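Local coordinates for putative type VI secretion protein (Escherichia coli, PDB 4HH5) that forms, in this fragment, the mainly helical N-terminal domain of ClpV1, a ClpA/ClpB-family protein of type VI secretion whose other regions probably bind and hydrolyse ATP, at residues Gly53-Leu58 with Arg114-Leu119; Leu119-Glu124 with Leu137-Gln142. All coordinates share one frame; numbering follows the deposited sequence.

How the contacts relate
Going from the N terminus, helix 54-61 supplies the first half of contact 1. The chain then runs through helices 66-78 and 92-107 before Arg114-Leu119 closes this long loop on Gly53-Leu58. Contact 2 follows in series. Helix 115-124 continues into Leu119-Glu124, and a short helix-free excursion brings Leu137-Gln142 back against it. The two contacts neither nest nor cross, but they share Leu119, and their centres lie about 10 Å apart. They also touch each other, Leu55 against Leu137 and Leu58 against Leu140. Helix 115-124 is thus held by helix 54-61 near its start and by the chain leading into helix 142-147 farther on.

Contact 1. Residues Gly53-Leu58 with Arg114-Leu119; sequences GDLTVL and RSVHLL
Asp54 and Arg114 are brought together by their side-chain torsions. Asp54 CG stands anti to its own carbonyl carbon (chi1 -54°), which aims the carboxylate at the start of helix 115-124. Arg114 CG sits between its backbone N and carbonyl carbon. Its chain then bends at chi3 and turns the NE edge of the guanidinium toward the acid. The grip is side-on. Arg114 NH2 donates an almost straight bond to Asp54 OD1 at 2.9 Å. Arg114 NE donates to the syn lone pair of Asp54 OD2 at 2.8 Å. The two planes are not coplanar but 33° apart. The anti lone pair of the same OD2 takes the backbone N-H of Val116, with Val116 N 3.2 Å from Asp54 OD2.

Ser115 OG lies beside Asp54 CB and is hydrogen-bonded to Glu158, which also takes the N-H of Asp54. Deeper in, Leu119 CD2 reaches tip to tip to Leu58 CD1 at 3.6 Å. Leu55 CD2 lies near both methyls of Leu119, with CD1 at 4.0 Å. Helix segments 54-58 and 115-119 run at 72° to one another, and Leu145 of helix 142-147 touches Leu58, Val116 and Leu119.

The buried carboxylate of Asp54 is well satisfied, since Ser156 also bonds to OD1. Arg114 in turn has a second acid in Asp153. The guanidinium and the first-turn N-H of helix 115-124 would both be expected to stabilise the negative charge on Asp54. The salt bridge thus joins the starts of two helices beside a leucine-rich core, as buried packing inside the Clp N-terminal domain.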
loop_
_atom_site.group_PDB
_atom_site.type_symbol
_atom_site.label_atom_id
_atom_site.label_comp_id
_atom_site.label_asym_id
_atom_site.label_seq_id
_atom_site.Cartn_x
_atom_site.Cartn_y
_atom_site.Cartn_z
ATOM N N GLY A 53 -7.638 -8.128 -1.717
ATOM C CA GLY A 53 -6.803 -7.572 -2.779
ATOM C C GLY A 53 -5.589 -8.386 -3.165
ATOM O O GLY A 53 -5.458 -9.553 -2.774
ATOM N N ASP A 54 -4.679 -7.756 -3.945
ATOM C CA ASP A 54 -3.472 -8.419 -4.432
ATOM C C ASP A 54 -2.602 -8.998 -3.327
ATOM O O ASP A 54 -2.129 -10.118 -3.480
ATOM C CB ASP A 54 -2.658 -7.525 -5.394
ATOM C CG ASP A 54 -3.433 -6.963 -6.584
ATOM O OD1 ASP A 54 -4.437 -7.584 -6.991
ATOM O OD2 ASP A 54 -2.988 -5.958 -7.158
ATOM N N LEU A 55 -2.426 -8.266 -2.208
ATOM C CA LEU A 55 -1.611 -8.706 -1.069
ATOM C C LEU A 55 -2.101 -10.019 -0.468
ATOM O O LEU A 55 -1.287 -10.915 -0.218
ATOM C CB LEU A 55 -1.562 -7.630 0.029
ATOM C CG LEU A 55 -0.731 -6.378 -0.227
ATOM C CD1 LEU A 55 -0.905 -5.396 0.923
ATOM C CD2 LEU A 55 0.763 -6.707 -0.365
ATOM N N THR A 56 -3.425 -10.120 -0.220
ATOM C CA THR A 56 -4.074 -11.315 0.341
ATOM C C THR A 56 -3.929 -12.514 -0.597
ATOM O O THR A 56 -3.628 -13.614 -0.128
ATOM C CB THR A 56 -5.546 -11.014 0.698
ATOM O OG1 THR A 56 -5.559 -9.978 1.681
ATOM C CG2 THR A 56 -6.298 -12.247 1.223
ATOM N N VAL A 57 -4.123 -12.301 -1.906
ATOM C CA VAL A 57 -3.983 -13.349 -2.939
ATOM C C VAL A 57 -2.547 -13.924 -2.923
ATOM O O VAL A 57 -2.365 -15.146 -2.948
ATOM C CB VAL A 57 -4.413 -12.824 -4.340
ATOM C CG1 VAL A 57 -4.021 -13.794 -5.459
ATOM C CG2 VAL A 57 -5.918 -12.547 -4.373
ATOM N N LEU A 58 -1.546 -13.042 -2.862
ATOM C CA LEU A 58 -0.134 -13.429 -2.823
ATOM C C LEU A 58 0.216 -14.163 -1.528
ATOM O O LEU A 58 0.867 -15.211 -1.585
ATOM C CB LEU A 58 0.776 -12.214 -3.067
ATOM C CG LEU A 58 0.656 -11.580 -4.463
ATOM C CD1 LEU A 58 1.316 -10.217 -4.501
ATOM C CD2 LEU A 58 1.216 -12.477 -5.547
ATOM N N ARG A 114 -2.637 -0.327 -8.306
ATOM C CA ARG A 114 -3.219 -1.388 -7.485
ATOM C C ARG A 114 -2.223 -1.787 -6.407
ATOM O O ARG A 114 -1.067 -1.352 -6.477
ATOM C CB ARG A 114 -3.739 -2.566 -8.324
ATOM C CG ARG A 114 -2.742 -3.234 -9.229
ATOM C CD ARG A 114 -3.453 -4.086 -10.254
ATOM N NE ARG A 114 -4.003 -5.312 -9.668
ATOM C CZ ARG A 114 -4.619 -6.255 -10.370
ATOM N NH1 ARG A 114 -4.777 -6.119 -11.682
ATOM N NH2 ARG A 114 -5.079 -7.346 -9.765
ATOM N N SER A 115 -2.643 -2.586 -5.400
ATOM C CA SER A 115 -1.719 -2.946 -4.313
ATOM C C SER A 115 -0.463 -3.687 -4.744
ATOM O O SER A 115 0.579 -3.496 -4.125
ATOM C CB SER A 115 -2.427 -3.632 -3.147
ATOM O OG SER A 115 -2.944 -4.895 -3.521
ATOM N N VAL A 116 -0.526 -4.460 -5.844
ATOM C CA VAL A 116 0.665 -5.153 -6.363
ATOM C C VAL A 116 1.744 -4.149 -6.803
ATOM O O VAL A 116 2.922 -4.468 -6.709
ATOM C CB VAL A 116 0.350 -6.222 -7.450
ATOM C CG1 VAL A 116 -0.026 -5.579 -8.786
ATOM C CG2 VAL A 116 1.519 -7.192 -7.624
ATOM N N HIS A 117 1.340 -2.936 -7.260
ATOM C CA HIS A 117 2.282 -1.879 -7.669
ATOM C C HIS A 117 2.930 -1.258 -6.447
ATOM O O HIS A 117 4.109 -0.917 -6.495
ATOM C CB HIS A 117 1.608 -0.805 -8.543
ATOM C CG HIS A 117 0.979 -1.361 -9.784
ATOM N ND1 HIS A 117 -0.280 -0.966 -10.190
ATOM C CD2 HIS A 117 1.462 -2.265 -10.670
ATOM C CE1 HIS A 117 -0.525 -1.635 -11.306
ATOM N NE2 HIS A 117 0.490 -2.444 -11.622
ATOM N N LEU A 118 2.171 -1.142 -5.343
ATOM C CA LEU A 118 2.700 -0.656 -4.064
ATOM C C LEU A 118 3.697 -1.701 -3.563
ATOM O O LEU A 118 4.742 -1.340 -3.032
ATOM C CB LEU A 118 1.577 -0.475 -3.022
ATOM C CG LEU A 118 0.416 0.479 -3.391
ATOM C CD1 LEU A 118 -0.709 0.396 -2.356
ATOM C CD2 LEU A 118 0.890 1.917 -3.490
ATOM N N LEU A 119 3.394 -3.003 -3.786
ATOM C CA LEU A 119 4.284 -4.086 -3.381
ATOM C C LEU A 119 5.556 -4.082 -4.224
ATOM O O LEU A 119 6.650 -4.225 -3.676
ATOM C CB LEU A 119 3.579 -5.451 -3.424
ATOM C CG LEU A 119 4.361 -6.605 -2.822
ATOM C CD1 LEU A 119 4.600 -6.396 -1.328
ATOM C CD2 LEU A 119 3.648 -7.901 -3.055
#

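Contact 2. Residues Leu119-Glu124 with Leu137-Gln142; sequences LGALTE and LLTLSQ
Thr123 provides the direct hydrogen bond between helix 115-124 and the loop that leads to helix 142-147. In this Clp N-terminal domain the loop folds back on the first of the two helices. Thr123 OG1 stands anti to the backbone N (chi1 -158°) and donates to the backbone oxygen of Leu140, with Thr123 OG1 2.8 Å from Leu140 O. The hydroxyl is tilted 23° from the carbonyl plane.

Two waters add indirect links. Water 1 gives its protons to two carbonyls, at 2.9 Å from Thr123 O and 3.1 Å from Leu138 O. Water 2 accepts from Gln142 N and donates to Glu124 OE2. It thereby joins an acid at the end of helix 115-124 to the first turn of helix 142-147.

Apolar contacts fill the inner side. Leu137 crosses Leu119 at about a right angle, with Leu119 CD1 3.6 Å from Leu137 CB. The same methyl covers the Leu137 carbonyl, Leu119 CD1 being 3.3 Å from Leu137 O. Leu122 meets Leu137 and Leu138: its CD2 lies 4.1 Å from Leu137 CD2, and its CG packs on Leu138 CD2. Farther out, Thr123 CG2 lies against the backbone at Gln142 N.

An amide also comes close to the helix backbone. A bend at chi2 (48°) folds the Gln142 amide back over the helix. Gln142 OE1 lies 2.9 Å from Gly120 CA, a C...O contact short enough to treat with caution, at a residue with no side chain to intervene.

Polar and apolar partners are therefore unevenly matched. Thr123 OG1 serves Leu140 O and water 1 serves Leu138 O, whereas Leu137 O is buried under a leucine methyl without any polar partner. One direct hydrogen bond and two waters hold the outer side; leucine packing holds the inner side.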
loop_
_atom_site.group_PDB
_atom_site.type_symbol
_atom_site.label_atom_id
_atom_site.label_comp_id
_atom_site.label_asym_id
_atom_site.label_seq_id
_atom_site.Cartn_x
_atom_site.Cartn_y
_atom_site.Cartn_z
ATOM N N LEU A 119 3.394 -3.003 -3.786
ATOM C CA LEU A 119 4.284 -4.086 -3.381
ATOM C C LEU A 119 5.556 -4.082 -4.224
ATOM O O LEU A 119 6.650 -4.225 -3.676
ATOM C CB LEU A 119 3.579 -5.451 -3.424
ATOM C CG LEU A 119 4.361 -6.605 -2.822
ATOM C CD1 LEU A 119 4.600 -6.396 -1.328
ATOM C CD2 LEU A 119 3.648 -7.901 -3.055
ATOM N N GLY A 120 5.404 -3.849 -5.527
ATOM C CA GLY A 120 6.525 -3.749 -6.454
ATOM C C GLY A 120 7.459 -2.617 -6.089
ATOM O O GLY A 120 8.684 -2.785 -6.098
ATOM N N ALA A 121 6.877 -1.465 -5.710
ATOM C CA ALA A 121 7.627 -0.293 -5.272
ATOM C C ALA A 121 8.393 -0.615 -3.973
ATOM O O ALA A 121 9.590 -0.342 -3.888
ATOM C CB ALA A 121 6.685 0.881 -5.062
ATOM N N LEU A 122 7.718 -1.270 -3.015
ATOM C CA LEU A 122 8.273 -1.676 -1.722
ATOM C C LEU A 122 9.445 -2.659 -1.818
ATOM O O LEU A 122 10.437 -2.492 -1.106
ATOM C CB LEU A 122 7.174 -2.248 -0.817
ATOM C CG LEU A 122 7.522 -2.345 0.662
ATOM C CD1 LEU A 122 7.591 -0.950 1.296
ATOM C CD2 LEU A 122 6.531 -3.242 1.397
ATOM N N THR A 123 9.335 -3.673 -2.685
ATOM C CA THR A 123 10.386 -4.684 -2.859
ATOM C C THR A 123 11.679 -4.099 -3.470
ATOM O O THR A 123 12.767 -4.633 -3.239
ATOM C CB THR A 123 9.814 -5.946 -3.547
ATOM O OG1 THR A 123 10.647 -7.074 -3.268
ATOM C CG2 THR A 123 9.626 -5.777 -5.046
ATOM N N GLU A 124 11.546 -2.998 -4.237
ATOM C CA GLU A 124 12.663 -2.284 -4.873
ATOM C C GLU A 124 13.223 -1.177 -3.974
ATOM O O GLU A 124 14.350 -0.731 -4.182
ATOM C CB GLU A 124 12.237 -1.716 -6.235
ATOM C CG GLU A 124 12.263 -2.747 -7.355
ATOM C CD GLU A 124 13.606 -3.052 -7.999
ATOM O OE1 GLU A 124 14.592 -2.328 -7.726
ATOM O OE2 GLU A 124 13.662 -4.009 -8.806
ATOM N N LEU A 137 6.611 -9.620 2.471
ATOM C CA LEU A 137 6.286 -8.693 1.383
ATOM C C LEU A 137 7.529 -8.394 0.517
ATOM O O LEU A 137 7.387 -7.998 -0.632
ATOM C CB LEU A 137 5.711 -7.391 1.986
ATOM C CG LEU A 137 4.223 -7.414 2.422
ATOM C CD1 LEU A 137 4.009 -8.188 3.717
ATOM C CD2 LEU A 137 3.696 -6.012 2.614
ATOM N N LEU A 138 8.737 -8.608 1.062
ATOM C CA LEU A 138 10.013 -8.377 0.369
ATOM C C LEU A 138 10.571 -9.628 -0.332
ATOM O O LEU A 138 11.650 -9.560 -0.933
ATOM C CB LEU A 138 11.056 -7.798 1.355
ATOM C CG LEU A 138 10.634 -6.570 2.186
ATOM C CD1 LEU A 138 11.738 -6.158 3.144
ATOM C CD2 LEU A 138 10.234 -5.390 1.293
ATOM N N THR A 139 9.847 -10.763 -0.264
ATOM C CA THR A 139 10.299 -12.043 -0.833
ATOM C C THR A 139 10.137 -12.192 -2.340
ATOM O O THR A 139 10.914 -12.921 -2.952
ATOM C CB THR A 139 9.767 -13.265 -0.056
ATOM O OG1 THR A 139 8.345 -13.312 -0.157
ATOM C CG2 THR A 139 10.222 -13.290 1.403
ATOM N N LEU A 140 9.125 -11.541 -2.935
ATOM C CA LEU A 140 8.891 -11.620 -4.379
ATOM C C LEU A 140 9.554 -10.437 -5.067
ATOM O O LEU A 140 9.527 -9.332 -4.541
ATOM C CB LEU A 140 7.377 -11.640 -4.702
ATOM C CG LEU A 140 6.544 -12.782 -4.097
ATOM C CD1 LEU A 140 5.076 -12.414 -4.043
ATOM C CD2 LEU A 140 6.747 -14.091 -4.858
ATOM N N SER A 141 10.189 -10.673 -6.217
ATOM C CA SER A 141 10.816 -9.613 -6.998
ATOM C C SER A 141 9.752 -8.947 -7.883
ATOM O O SER A 141 8.673 -9.519 -8.070
ATOM C CB SER A 141 11.912 -10.195 -7.874
ATOM O OG SER A 141 11.333 -11.018 -8.871
ATOM N N GLN A 142 10.072 -7.784 -8.480
ATOM C CA GLN A 142 9.149 -7.098 -9.394
ATOM C C GLN A 142 8.863 -7.959 -10.622
ATOM O O GLN A 142 7.716 -7.996 -11.082
ATOM C CB GLN A 142 9.681 -5.705 -9.790
ATOM C CG GLN A 142 8.769 -4.894 -10.738
ATOM C CD GLN A 142 7.315 -4.859 -10.308
ATOM O OE1 GLN A 142 6.960 -4.288 -9.286
ATOM N NE2 GLN A 142 6.438 -5.461 -11.088
HETATM O O HOH W 1 13.071 -6.856 -1.470
HETATM O O HOH W 2 12.472 -6.486 -7.557
#